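Local coordinates for surface glycan binding protein B (Bacteroides ovatus, PDB 6E57) that binds mixed-linkage beta-glucan oligosaccharides and probably captures cereal beta-glucan at the cell surface for use by this gut bacterium, at residues P41-R46 with I65-T70; D197-L202 with A212-V217; S355-A360 with G411-L416. One frame throughout, in Å; residues are numbered along the deposited sequence.

Contact 1 of 3, residues P41-R46 with I65-T70; sequences PVFPDR and IALTVT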
ATOM      1  N   PRO A  41     -31.302   9.643   9.122  1.00 68.88           N
ATOM      2  CA  PRO A  41     -30.398  10.730   8.783  1.00 67.15           C
ATOM      3  C   PRO A  41     -30.026  10.706   7.291  1.00 64.61           C
ATOM      4  O   PRO A  41     -30.219   9.690   6.624  1.00 59.63           O
ATOM      5  CB  PRO A  41     -29.174  10.466   9.666  1.00 66.62           C
ATOM      6  CG  PRO A  41     -29.088   8.962   9.710  1.00 66.79           C
ATOM      7  CD  PRO A  41     -30.521   8.482   9.574  1.00 67.84           C
ATOM      8  N   VAL A  42     -29.512  11.834   6.792  1.00 64.30           N
ATOM      9  CA  VAL A  42     -28.989  11.933   5.434  1.00 63.45           C
ATOM     10  C   VAL A  42     -27.565  11.367   5.438  1.00 62.02           C
ATOM     11  O   VAL A  42     -26.726  11.821   6.209  1.00 59.26           O
ATOM     12  CB  VAL A  42     -29.010  13.385   4.918  1.00 63.98           C
ATOM     13  CG1 VAL A  42     -28.416  13.488   3.521  1.00 64.30           C
ATOM     14  CG2 VAL A  42     -30.412  13.976   4.951  1.00 65.70           C
ATOM     15  N   PHE A  43     -27.318  10.375   4.575  1.00 63.01           N
ATOM     16  CA  PHE A  43     -26.026   9.692   4.499  1.00 62.32           C
ATOM     17  C   PHE A  43     -25.164  10.342   3.421  1.00 60.86           C
ATOM     18  O   PHE A  43     -25.678  10.799   2.403  1.00 61.17           O
ATOM     19  CB  PHE A  43     -26.225   8.197   4.244  1.00 62.88           C
ATOM     20  CG  PHE A  43     -26.783   7.449   5.428  1.00 63.64           C
ATOM     21  CD1 PHE A  43     -25.947   6.995   6.438  1.00 62.81           C
ATOM     22  CD2 PHE A  43     -28.147   7.223   5.546  1.00 65.00           C
ATOM     23  CE1 PHE A  43     -26.464   6.320   7.534  1.00 63.36           C
ATOM     24  CE2 PHE A  43     -28.660   6.548   6.643  1.00 64.37           C
ATOM     25  CZ  PHE A  43     -27.818   6.097   7.634  1.00 64.15           C
ATOM     26  N   PRO A  44     -23.826  10.407   3.615  1.00 61.19           N
ATOM     27  CA  PRO A  44     -22.932  10.985   2.612  1.00 61.42           C
ATOM     28  C   PRO A  44     -22.852  10.122   1.342  1.00 63.04           C
ATOM     29  O   PRO A  44     -23.017   8.903   1.410  1.00 60.27           O
ATOM     30  CB  PRO A  44     -21.572  11.059   3.327  1.00 60.49           C
ATOM     31  CG  PRO A  44     -21.649  10.003   4.413  1.00 59.17           C
ATOM     32  CD  PRO A  44     -23.108   9.941   4.812  1.00 59.95           C
ATOM     33  N   ASP A  45     -22.616  10.780   0.200  1.00 68.38           N
ATOM     34  CA  ASP A  45     -22.452  10.117  -1.095  1.00 71.91           C
ATOM     35  C   ASP A  45     -21.021   9.579  -1.198  1.00 71.09           C
ATOM     36  O   ASP A  45     -20.123  10.049  -0.497  1.00 66.66           O
ATOM     37  CB  ASP A  45     -22.771  11.065  -2.257  1.00 74.53           C
ATOM     38  CG  ASP A  45     -24.255  11.294  -2.498  1.00 76.86           C
ATOM     39  OD1 ASP A  45     -25.072  10.584  -1.873  1.00 75.74           O
ATOM     40  OD2 ASP A  45     -24.585  12.177  -3.316  1.00 79.98           O
ATOM     41  N   ARG A  46     -20.830   8.595  -2.089  1.00 75.91           N
ATOM     42  CA  ARG A  46     -19.538   7.944  -2.319  1.00 77.47           C
ATOM     43  C   ARG A  46     -18.482   9.005  -2.654  1.00 82.42           C
ATOM     44  O   ARG A  46     -18.775   9.997  -3.328  1.00 76.87           O
ATOM     45  CB  ARG A  46     -19.640   6.915  -3.451  1.00 79.39           C
ATOM     46  CG  ARG A  46     -20.455   5.676  -3.110  1.00 80.54           C
ATOM     47  CD  ARG A  46     -20.854   4.898  -4.352  1.00 82.31           C
ATOM     48  NE  ARG A  46     -21.728   3.766  -4.060  1.00 84.07           N
ATOM     49  CZ  ARG A  46     -21.349   2.490  -4.047  1.00 83.29           C
ATOM     50  NH1 ARG A  46     -20.091   2.164  -4.292  1.00 83.89           N
ATOM     51  NH2 ARG A  46     -22.233   1.541  -3.792  1.00 80.57           N
ATOM     52  N   ILE A  65     -27.437   4.051  15.010  1.00 59.29           N
ATOM     53  CA  ILE A  65     -28.071   4.765  13.899  1.00 60.49           C
ATOM     54  C   ILE A  65     -29.589   4.585  14.025  1.00 62.09           C
ATOM     55  O   ILE A  65     -30.063   3.458  14.175  1.00 60.65           O
ATOM     56  CB  ILE A  65     -27.551   4.260  12.536  1.00 59.70           C
ATOM     57  CG1 ILE A  65     -26.021   4.251  12.470  1.00 57.72           C
ATOM     58  CG2 ILE A  65     -28.155   5.068  11.394  1.00 60.76           C
ATOM     59  CD1 ILE A  65     -25.462   3.706  11.176  1.00 57.60           C
ATOM     60  N   ALA A  66     -30.326   5.703  13.953  1.00 65.12           N
ATOM     61  CA  ALA A  66     -31.794   5.733  14.072  1.00 65.39           C
ATOM     62  C   ALA A  66     -32.407   6.325  12.797  1.00 64.05           C
ATOM     63  O   ALA A  66     -32.185   7.494  12.490  1.00 65.44           O
ATOM     64  CB  ALA A  66     -32.191   6.533  15.289  1.00 65.88           C
ATOM     65  N   LEU A  67     -33.188   5.509  12.078  1.00 63.84           N
ATOM     66  CA  LEU A  67     -33.812   5.903  10.810  1.00 63.97           C
ATOM     67  C   LEU A  67     -35.202   6.494  11.078  1.00 65.91           C
ATOM     68  O   LEU A  67     -35.875   6.093  12.025  1.00 66.77           O
ATOM     69  CB  LEU A  67     -33.931   4.677   9.898  1.00 61.36           C
ATOM     70  CG  LEU A  67     -32.654   3.864   9.685  1.00 59.48           C
ATOM     71  CD1 LEU A  67     -32.944   2.624   8.858  1.00 59.29           C
ATOM     72  CD2 LEU A  67     -31.571   4.702   9.026  1.00 58.84           C
ATOM     73  N   THR A  68     -35.604   7.454  10.233  1.00 68.80           N
ATOM     74  CA  THR A  68     -37.013   7.809  10.005  1.00 70.73           C
ATOM     75  C   THR A  68     -37.339   7.492   8.540  1.00 69.57           C
ATOM     76  O   THR A  68     -36.612   7.911   7.637  1.00 66.80           O
ATOM     77  CB  THR A  68     -37.311   9.274  10.359  1.00 74.39           C
ATOM     78  OG1 THR A  68     -36.277  10.093   9.815  1.00 77.30           O
ATOM     79  CG2 THR A  68     -37.417   9.514  11.849  1.00 75.14           C
ATOM     80  N   VAL A  69     -38.426   6.739   8.325  1.00 69.54           N
ATOM     81  CA  VAL A  69     -38.707   6.110   7.037  1.00 69.78           C
ATOM     82  C   VAL A  69     -40.176   6.341   6.652  1.00 71.49           C
ATOM     83  O   VAL A  69     -41.055   6.394   7.511  1.00 70.92           O
ATOM     84  CB  VAL A  69     -38.368   4.607   7.081  1.00 68.11           C
ATOM     85  CG1 VAL A  69     -38.515   3.951   5.717  1.00 69.03           C
ATOM     86  CG2 VAL A  69     -36.977   4.357   7.643  1.00 66.17           C
ATOM     87  N   THR A  70     -40.413   6.480   5.342  1.00 72.25           N
ATOM     88  CA  THR A  70     -41.745   6.512   4.730  1.00 73.91           C
ATOM     89  C   THR A  70     -41.879   5.283   3.833  1.00 73.95           C
ATOM     90  O   THR A  70     -40.913   4.919   3.164  1.00 72.19           O
ATOM     91  CB  THR A  70     -41.953   7.814   3.942  1.00 75.77           C
ATOM     92  OG1 THR A  70     -41.648   8.904   4.813  1.00 72.91           O
ATOM     93  CG2 THR A  70     -43.356   7.979   3.395  1.00 77.19           C
TER
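Pro41 and Phe43 lean against Ile65 and Leu67 through apolar carbons, and no hydrogen bond joins the two segments. The proline ring leads with its CD, which lies 3.5 Å from the backbone O of Ala66 and 4.0 Å from CD2 of Leu67, while its CG comes within 4.3 Å of CG2 of Ile65. Phe43 presents its ring edge: CZ is 3.9 Å from CG2 of Ile65, and the neighbouring CE2 is 4.2 Å from CD2 of Leu67. CD2 of Leu67 thus touches both Pro41 and Phe43. It is carried there by a chi1 of -52°, which sets CG beside the backbone N, and by an extended chi2. Both methyl groups that meet Phe43 lie near the plane of its ring, so neither covers a face.

Further out, Phe54 meets the Phe43 ring with the two planes at about 45°, and Leu107 behind Ile65 and Val77, Trp79 and Ile109 behind Leu67 tie the contact into the core of a beta sandwich, probably immunoglobulin-like. Strand 63-70 is the middle strand of the smaller, three-stranded sheet. Thr68 is hydrogen-bonded to the backbone of Leu39 and Ala40, so the chain is still held to strand 63-70 just before Pro41, where a cis peptide bond starts the loop running on toward strand 53-58 of the larger sheet. Where this backbone pairing stops, apolar packing takes over: Pro41 is partly exposed and Phe43 faces inward, so between these two segments the hold is apolar, with no directional bond.

Contact 2 of 3, residues D197-L202 with A212-V217; sequences DYRIVL and ADMVKV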
ATOM      1  N   ASP A 197     -10.826 -14.057   2.164  1.00 48.25           N
ATOM      2  CA  ASP A 197     -10.570 -12.953   3.092  1.00 48.36           C
ATOM      3  C   ASP A 197     -11.202 -13.287   4.451  1.00 46.52           C
ATOM      4  O   ASP A 197     -12.370 -13.644   4.516  1.00 44.53           O
ATOM      5  CB  ASP A 197     -11.107 -11.632   2.529  1.00 52.43           C
ATOM      6  CG  ASP A 197     -10.333 -11.114   1.325  1.00 57.52           C
ATOM      7  OD1 ASP A 197     -10.101 -11.908   0.386  1.00 62.75           O
ATOM      8  OD2 ASP A 197      -9.959  -9.919   1.336  1.00 64.39           O
ATOM      9  N   TYR A 198     -10.417 -13.167   5.528  1.00 43.72           N
ATOM     10  CA  TYR A 198     -10.868 -13.489   6.886  1.00 43.13           C
ATOM     11  C   TYR A 198     -10.648 -12.281   7.803  1.00 41.48           C
ATOM     12  O   TYR A 198      -9.641 -11.603   7.688  1.00 39.83           O
ATOM     13  CB  TYR A 198     -10.123 -14.710   7.429  1.00 44.41           C
ATOM     14  CG  TYR A 198     -10.238 -15.956   6.585  1.00 46.55           C
ATOM     15  CD1 TYR A 198      -9.355 -16.198   5.544  1.00 47.37           C
ATOM     16  CD2 TYR A 198     -11.223 -16.902   6.832  1.00 46.74           C
ATOM     17  CE1 TYR A 198      -9.450 -17.341   4.764  1.00 47.45           C
ATOM     18  CE2 TYR A 198     -11.333 -18.048   6.060  1.00 47.39           C
ATOM     19  CZ  TYR A 198     -10.442 -18.270   5.024  1.00 47.88           C
ATOM     20  OH  TYR A 198     -10.540 -19.398   4.262  1.00 49.14           O
ATOM     21  N   ARG A 199     -11.610 -12.027   8.698  1.00 41.87           N
ATOM     22  CA  ARG A 199     -11.478 -11.025   9.761  1.00 41.76           C
ATOM     23  C   ARG A 199     -10.859 -11.702  10.993  1.00 43.09           C
ATOM     24  O   ARG A 199     -11.456 -12.612  11.563  1.00 43.31           O
ATOM     25  CB  ARG A 199     -12.837 -10.396  10.092  1.00 41.53           C
ATOM     26  CG  ARG A 199     -12.754  -9.233  11.072  1.00 40.94           C
ATOM     27  CD  ARG A 199     -14.078  -8.523  11.290  1.00 40.49           C
ATOM     28  NE  ARG A 199     -14.509  -7.770  10.122  1.00 40.16           N
ATOM     29  CZ  ARG A 199     -14.009  -6.596   9.747  1.00 39.83           C
ATOM     30  NH1 ARG A 199     -13.002  -6.054  10.413  1.00 40.99           N
ATOM     31  NH2 ARG A 199     -14.518  -5.970   8.701  1.00 39.12           N
ATOM     32  N   ILE A 200      -9.658 -11.257  11.382  1.00 43.16           N
ATOM     33  CA  ILE A 200      -8.889 -11.893  12.453  1.00 45.22           C
ATOM     34  C   ILE A 200      -9.195 -11.196  13.782  1.00 45.90           C
ATOM     35  O   ILE A 200      -9.619 -10.040  13.814  1.00 47.75           O
ATOM     36  CB  ILE A 200      -7.374 -11.903  12.158  1.00 45.67           C
ATOM     37  CG1 ILE A 200      -6.814 -10.501  11.906  1.00 45.33           C
ATOM     38  CG2 ILE A 200      -7.056 -12.849  11.010  1.00 46.84           C
ATOM     39  CD1 ILE A 200      -5.341 -10.375  12.204  1.00 44.76           C
ATOM     40  N   VAL A 201      -8.960 -11.933  14.872  1.00 45.55           N
ATOM     41  CA  VAL A 201      -9.213 -11.489  16.230  1.00 46.44           C
ATOM     42  C   VAL A 201      -8.002 -11.877  17.090  1.00 46.72           C
ATOM     43  O   VAL A 201      -7.507 -12.999  16.988  1.00 47.44           O
ATOM     44  CB  VAL A 201     -10.522 -12.102  16.766  1.00 48.10           C
ATOM     45  CG1 VAL A 201     -10.697 -11.879  18.261  1.00 49.21           C
ATOM     46  CG2 VAL A 201     -11.733 -11.588  16.002  1.00 47.93           C
ATOM     47  N   LEU A 202      -7.535 -10.932  17.917  1.00 45.33           N
ATOM     48  CA  LEU A 202      -6.423 -11.139  18.844  1.00 45.49           C
ATOM     49  C   LEU A 202      -6.989 -11.507  20.218  1.00 46.78           C
ATOM     50  O   LEU A 202      -7.888 -10.831  20.703  1.00 46.91           O
ATOM     51  CB  LEU A 202      -5.598  -9.853  18.938  1.00 45.12           C
ATOM     52  CG  LEU A 202      -5.188  -9.224  17.608  1.00 44.74           C
ATOM     53  CD1 LEU A 202      -4.423  -7.930  17.843  1.00 43.73           C
ATOM     54  CD2 LEU A 202      -4.363 -10.195  16.777  1.00 44.71           C
ATOM     55  N   ALA A 212      -8.648  -6.969  14.646  1.00 48.23           N
ATOM     56  CA  ALA A 212      -7.408  -6.687  13.920  1.00 47.39           C
ATOM     57  C   ALA A 212      -7.632  -6.714  12.400  1.00 47.65           C
ATOM     58  O   ALA A 212      -6.698  -6.978  11.638  1.00 45.44           O
ATOM     59  CB  ALA A 212      -6.356  -7.682  14.343  1.00 46.44           C
ATOM     60  N   ASP A 213      -8.868  -6.424  11.969  1.00 47.38           N
ATOM     61  CA  ASP A 213      -9.212  -6.197  10.559  1.00 47.24           C
ATOM     62  C   ASP A 213      -8.925  -7.462   9.733  1.00 46.10           C
ATOM     63  O   ASP A 213      -8.900  -8.562  10.279  1.00 45.38           O
ATOM     64  CB  ASP A 213      -8.537  -4.917  10.051  1.00 49.62           C
ATOM     65  CG  ASP A 213      -9.476  -3.723  10.024  1.00 51.61           C
ATOM     66  OD1 ASP A 213     -10.609  -3.881   9.523  1.00 51.72           O
ATOM     67  OD2 ASP A 213      -9.072  -2.648  10.512  1.00 58.62           O
ATOM     68  N   MET A 214      -8.740  -7.292   8.414  1.00 47.50           N
ATOM     69  CA  MET A 214      -8.819  -8.372   7.424  1.00 47.57           C
ATOM     70  C   MET A 214      -7.430  -8.933   7.092  1.00 44.96           C
ATOM     71  O   MET A 214      -6.427  -8.220   7.127  1.00 41.00           O
ATOM     72  CB  MET A 214      -9.453  -7.861   6.127  1.00 48.32           C
ATOM     73  CG  MET A 214     -10.844  -7.298   6.318  1.00 51.29           C
ATOM     74  SD  MET A 214     -11.960  -8.480   7.111  1.00 56.36           S
ATOM     75  CE  MET A 214     -12.006  -9.777   5.876  1.00 55.35           C
ATOM     76  N   VAL A 215      -7.416 -10.228   6.752  1.00 45.93           N
ATOM     77  CA  VAL A 215      -6.281 -10.934   6.170  1.00 46.88           C
ATOM     78  C   VAL A 215      -6.777 -11.612   4.889  1.00 47.47           C
ATOM     79  O   VAL A 215      -7.924 -12.039   4.825  1.00 49.98           O
ATOM     80  CB  VAL A 215      -5.691 -11.951   7.170  1.00 48.93           C
ATOM     81  CG1 VAL A 215      -4.981 -13.104   6.479  1.00 51.60           C
ATOM     82  CG2 VAL A 215      -4.758 -11.281   8.169  1.00 49.18           C
ATOM     83  N   LYS A 216      -5.907 -11.697   3.876  1.00 46.54           N
ATOM     84  CA  LYS A 216      -6.225 -12.333   2.600  1.00 47.12           C
ATOM     85  C   LYS A 216      -5.297 -13.538   2.390  1.00 47.29           C
ATOM     86  O   LYS A 216      -4.080 -13.387   2.303  1.00 44.11           O
ATOM     87  CB  LYS A 216      -6.100 -11.324   1.456  1.00 49.36           C
ATOM     88  CG  LYS A 216      -6.014 -11.940   0.065  1.00 51.70           C
ATOM     89  CD  LYS A 216      -6.351 -10.986  -1.060  1.00 54.32           C
ATOM     90  CE  LYS A 216      -5.989 -11.549  -2.416  1.00 54.14           C
ATOM     91  NZ  LYS A 216      -6.909 -11.057  -3.466  1.00 56.48           N
ATOM     92  N   VAL A 217      -5.904 -14.725   2.294  1.00 47.85           N
ATOM     93  CA  VAL A 217      -5.206 -15.992   2.113  1.00 48.59           C
ATOM     94  C   VAL A 217      -5.249 -16.366   0.626  1.00 48.29           C
ATOM     95  O   VAL A 217      -6.332 -16.478   0.050  1.00 48.03           O
ATOM     96  CB  VAL A 217      -5.841 -17.097   2.978  1.00 49.53           C
ATOM     97  CG1 VAL A 217      -5.086 -18.414   2.870  1.00 50.94           C
ATOM     98  CG2 VAL A 217      -5.960 -16.667   4.431  1.00 49.10           C
TER
HETATM   99  O   HOH W   1     -11.886  -7.149  13.271  1.00 48.86           O
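Asp213 OD1 is gripped from two sides of a domain boundary: Arg199 NH1 reaches it across the hairpin in a salt bridge of 3.4 Å, weak as a hydrogen bond, and the backbone N of Thr104 in the preceding domain donates to it as well. Strands 196-203 and 209-217 form this antiparallel beta hairpin. Tyr198 and Val215 are its hydrogen-bonded pair, N to O in both directions at 2.8 Å, whereas Arg199 with Met214 and Asp197 with Lys216 are non-hydrogen-bonded pairs. From Met214 back toward Ala212 the register slips. Ile200 N donates to Asp213 O at 3.0 Å, yet Ile200 O accepts a weak bond from Ala212 N, and Asp213 has a positive phi of 62°.

On the face of Arg199, the guanidinium has Met214 SD 3.8 Å above its centre, brought there by bends at chi2 and chi3 of the methionine. The carboxylate of Asp213 is turned 50° from the guanidinium plane. NH2 of Arg199 continues to Asp82 and to Thr104 O, and Tyr105 adds a cation-pi contact, so this face of the hairpin docks on the first domain. The other face is largely apolar: Val217 CG2 lies 3.6 Å from Tyr198 CE1, Ile200 sets CD1 3.6 Å from Ala212 CB and CG2 4.0 Å from Val215 CG2, while the tyrosine OH bonds to Ser194 O. A water molecule, lying in the guanidinium plane, accepts from Arg199 NH1 at 3.3 Å.

Contact 3 of 3, residues S355-A360 with G411-L416; sequences SIEPTA and GYYVDL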
ATOM      1  N   SER A 355      28.810   8.045  -1.412  1.00 30.47           N
ATOM      2  CA  SER A 355      29.329   7.232  -0.323  1.00 31.12           C
ATOM      3  C   SER A 355      29.955   8.141   0.739  1.00 31.15           C
ATOM      4  O   SER A 355      30.400   9.244   0.442  1.00 30.04           O
ATOM      5  CB  SER A 355      30.304   6.189  -0.816  1.00 31.13           C
ATOM      6  OG  SER A 355      31.402   6.785  -1.488  1.00 30.97           O
ATOM      7  N   ILE A 356      29.961   7.657   1.984  1.00 31.72           N
ATOM      8  CA  ILE A 356      30.473   8.418   3.106  1.00 33.67           C
ATOM      9  C   ILE A 356      32.003   8.344   3.104  1.00 34.74           C
ATOM     10  O   ILE A 356      32.598   7.428   2.520  1.00 32.77           O
ATOM     11  CB  ILE A 356      29.881   7.921   4.441  1.00 34.62           C
ATOM     12  CG1 ILE A 356      30.280   6.479   4.766  1.00 35.40           C
ATOM     13  CG2 ILE A 356      28.371   8.097   4.458  1.00 35.01           C
ATOM     14  CD1 ILE A 356      30.043   6.091   6.206  1.00 36.07           C
ATOM     15  N   GLU A 357      32.617   9.345   3.743  1.00 36.64           N
ATOM     16  CA  GLU A 357      33.984   9.275   4.223  1.00 37.98           C
ATOM     17  C   GLU A 357      33.930   8.916   5.705  1.00 37.80           C
ATOM     18  O   GLU A 357      33.545   9.748   6.519  1.00 38.58           O
ATOM     19  CB  GLU A 357      34.701  10.607   4.001  1.00 37.92           C
ATOM     20  CG  GLU A 357      36.099  10.652   4.599  1.00 39.37           C
ATOM     21  CD  GLU A 357      36.934   9.409   4.341  1.00 40.91           C
ATOM     22  OE1 GLU A 357      37.227   9.134   3.160  1.00 38.54           O
ATOM     23  OE2 GLU A 357      37.266   8.706   5.319  1.00 41.77           O
ATOM     24  N   PRO A 358      34.266   7.668   6.104  1.00 38.88           N
ATOM     25  CA  PRO A 358      34.197   7.262   7.513  1.00 39.73           C
ATOM     26  C   PRO A 358      34.880   8.197   8.528  1.00 39.17           C
ATOM     27  O   PRO A 358      34.354   8.387   9.617  1.00 41.20           O
ATOM     28  CB  PRO A 358      34.887   5.890   7.495  1.00 40.58           C
ATOM     29  CG  PRO A 358      34.548   5.345   6.125  1.00 40.76           C
ATOM     30  CD  PRO A 358      34.644   6.556   5.217  1.00 39.88           C
ATOM     31  N   THR A 359      36.024   8.786   8.160  1.00 38.65           N
ATOM     32  CA  THR A 359      36.809   9.630   9.075  1.00 39.71           C
ATOM     33  C   THR A 359      36.153  11.005   9.262  1.00 39.25           C
ATOM     34  O   THR A 359      36.525  11.741  10.169  1.00 40.32           O
ATOM     35  CB  THR A 359      38.251   9.810   8.583  1.00 38.88           C
ATOM     36  OG1 THR A 359      38.218  10.459   7.311  1.00 39.77           O
ATOM     37  CG2 THR A 359      38.997   8.499   8.473  1.00 38.67           C
ATOM     38  N   ALA A 360      35.193  11.347   8.395  1.00 39.32           N
ATOM     39  CA  ALA A 360      34.515  12.641   8.432  1.00 41.78           C
ATOM     40  C   ALA A 360      33.568  12.717   9.637  1.00 41.64           C
ATOM     41  O   ALA A 360      32.876  11.762   9.975  1.00 41.75           O
ATOM     42  CB  ALA A 360      33.776  12.885   7.141  1.00 41.20           C
ATOM     43  N   GLY A 411      31.853  15.658   3.624  1.00 33.44           N
ATOM     44  CA  GLY A 411      32.100  14.340   4.203  1.00 33.61           C
ATOM     45  C   GLY A 411      31.501  13.201   3.396  1.00 33.22           C
ATOM     46  O   GLY A 411      31.094  12.181   3.969  1.00 32.62           O
ATOM     47  N   TYR A 412      31.460  13.359   2.068  1.00 31.08           N
ATOM     48  CA  TYR A 412      30.970  12.305   1.183  1.00 31.42           C
ATOM     49  C   TYR A 412      31.686  12.378  -0.167  1.00 31.33           C
ATOM     50  O   TYR A 412      32.376  13.353  -0.469  1.00 32.20           O
ATOM     51  CB  TYR A 412      29.455  12.400   1.004  1.00 30.87           C
ATOM     52  CG  TYR A 412      28.985  13.509   0.096  1.00 32.14           C
ATOM     53  CD1 TYR A 412      28.773  14.787   0.586  1.00 33.17           C
ATOM     54  CD2 TYR A 412      28.744  13.283  -1.251  1.00 31.98           C
ATOM     55  CE1 TYR A 412      28.340  15.814  -0.238  1.00 33.37           C
ATOM     56  CE2 TYR A 412      28.309  14.298  -2.088  1.00 32.42           C
ATOM     57  CZ  TYR A 412      28.103  15.568  -1.579  1.00 33.59           C
ATOM     58  OH  TYR A 412      27.670  16.582  -2.384  1.00 33.93           O
ATOM     59  N   TYR A 413      31.505  11.318  -0.959  1.00 30.51           N
ATOM     60  CA  TYR A 413      32.045  11.208  -2.296  1.00 30.36           C
ATOM     61  C   TYR A 413      30.889  11.028  -3.278  1.00 30.09           C
ATOM     62  O   TYR A 413      29.917  10.362  -2.947  1.00 32.10           O
ATOM     63  CB  TYR A 413      32.970   9.997  -2.423  1.00 31.70           C
ATOM     64  CG  TYR A 413      34.209  10.023  -1.568  1.00 32.23           C
ATOM     65  CD1 TYR A 413      34.198   9.518  -0.277  1.00 33.48           C
ATOM     66  CD2 TYR A 413      35.409  10.508  -2.065  1.00 33.07           C
ATOM     67  CE1 TYR A 413      35.339   9.519   0.511  1.00 33.81           C
ATOM     68  CE2 TYR A 413      36.559  10.511  -1.292  1.00 33.15           C
ATOM     69  CZ  TYR A 413      36.525  10.016  -0.000  1.00 34.06           C
ATOM     70  OH  TYR A 413      37.656  10.023   0.764  1.00 36.69           O
ATOM     71  N   VAL A 414      31.021  11.613  -4.472  1.00 28.00           N
ATOM     72  CA  VAL A 414      30.137  11.325  -5.594  1.00 29.46           C
ATOM     73  C   VAL A 414      30.796  10.218  -6.426  1.00 30.32           C
ATOM     74  O   VAL A 414      31.927  10.383  -6.882  1.00 31.00           O
ATOM     75  CB  VAL A 414      29.867  12.585  -6.434  1.00 28.19           C
ATOM     76  CG1 VAL A 414      29.159  12.256  -7.737  1.00 29.03           C
ATOM     77  CG2 VAL A 414      29.093  13.629  -5.643  1.00 27.35           C
ATOM     78  N   ASP A 415      30.080   9.101  -6.602  1.00 32.00           N
ATOM     79  CA  ASP A 415      30.620   7.893  -7.241  1.00 33.88           C
ATOM     80  C   ASP A 415      29.993   7.666  -8.626  1.00 33.74           C
ATOM     81  O   ASP A 415      30.639   7.084  -9.499  1.00 35.09           O
ATOM     82  CB  ASP A 415      30.409   6.660  -6.357  1.00 35.97           C
ATOM     83  CG  ASP A 415      31.146   6.708  -5.028  1.00 37.22           C
ATOM     84  OD1 ASP A 415      32.305   7.176  -5.018  1.00 38.47           O
ATOM     85  OD2 ASP A 415      30.555   6.266  -4.011  1.00 37.25           O
ATOM     86  N   LEU A 416      28.736   8.088  -8.815  1.00 32.82           N
ATOM     87  CA  LEU A 416      28.031   7.931 -10.093  1.00 33.19           C
ATOM     88  C   LEU A 416      26.942   9.005 -10.228  1.00 32.43           C
ATOM     89  O   LEU A 416      26.329   9.415  -9.245  1.00 32.59           O
ATOM     90  CB  LEU A 416      27.425   6.525 -10.152  1.00 32.86           C
ATOM     91  CG  LEU A 416      27.023   6.028 -11.541  1.00 33.74           C
ATOM     92  CD1 LEU A 416      28.250   5.677 -12.368  1.00 34.06           C
ATOM     93  CD2 LEU A 416      26.094   4.829 -11.442  1.00 32.95           C
TER
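The two oxygens of the Glu357 carboxylate are divided: OE1 serves the facing strand, OE2 its own turn. Glu357 OE1 accepts from Tyr413 OH at 2.6 Å on its anti lone pair, the one away from the other oxygen. OE2 instead turns back on its own loop, where Thr359 N meets its anti lone pair and Thr359 OG1 approaches from 42° above the carboxylate plane. An extended chi1 followed by a bend at chi2 (44°) folds the glutamate into this position, with its carboxylate plane steeply inclined to the tyrosine ring. Three donors would be expected to stabilise its negative charge. The loop itself is a type I beta turn from Glu357 to Ala360, closed by Ala360 N to Glu357 O at 3.0 Å.

Strands 349-356 and 412-419 run antiparallel here, in the C-terminal domain that holds the glucan. Ser355 and Tyr413 are a hydrogen-bonded pair, the tyrosine N giving the shorter bond of 2.7 Å to Ser355 O. Past the end of the regular pairing, Glu357 N still reaches Gly411 O at 3.2 Å, from well above the carbonyl plane. On the far side of strand 412-419 runs strand 317-321, which leads directly to Trp322 and Asp323 of the glycan pocket.

A classic beta bulge sets Asp415 and Leu416 together opposite the single residue Val353. Ser355 OG donates to Asp415 OD2 at 2.7 Å on the syn lone pair of OD2, while His317 bonds to OD1 through ND1 and stacks on the Tyr413 ring. On the opposite face of the strand pair, Tyr412 swings away from the 355-360 segment, its hydroxyl bonded to Val408 O.

In the fold
The three contacts follow one another along the chain and share no strand. Contacts 1 and 2 lie in successive domains, with centres about 29 Å apart, whereas contact 3 is far off in the glucan-binding domain, its centre about 62 Å from that of contact 1 and about 46 Å from that of contact 2, across the centre of the chain from both. All are partly buried. Contact 1 is loop against strand and apolar in its side-chain packing, with no hydrogen bond, its inner side merging with the sandwich core. Contacts 2 and 3 are antiparallel strand pairs: in contact 2 charged groups mark the face turned to the neighbouring domain, while contact 3 trades salt bridges for hydroxyl-carboxylate bonds beside a strand that leads to the sugar site.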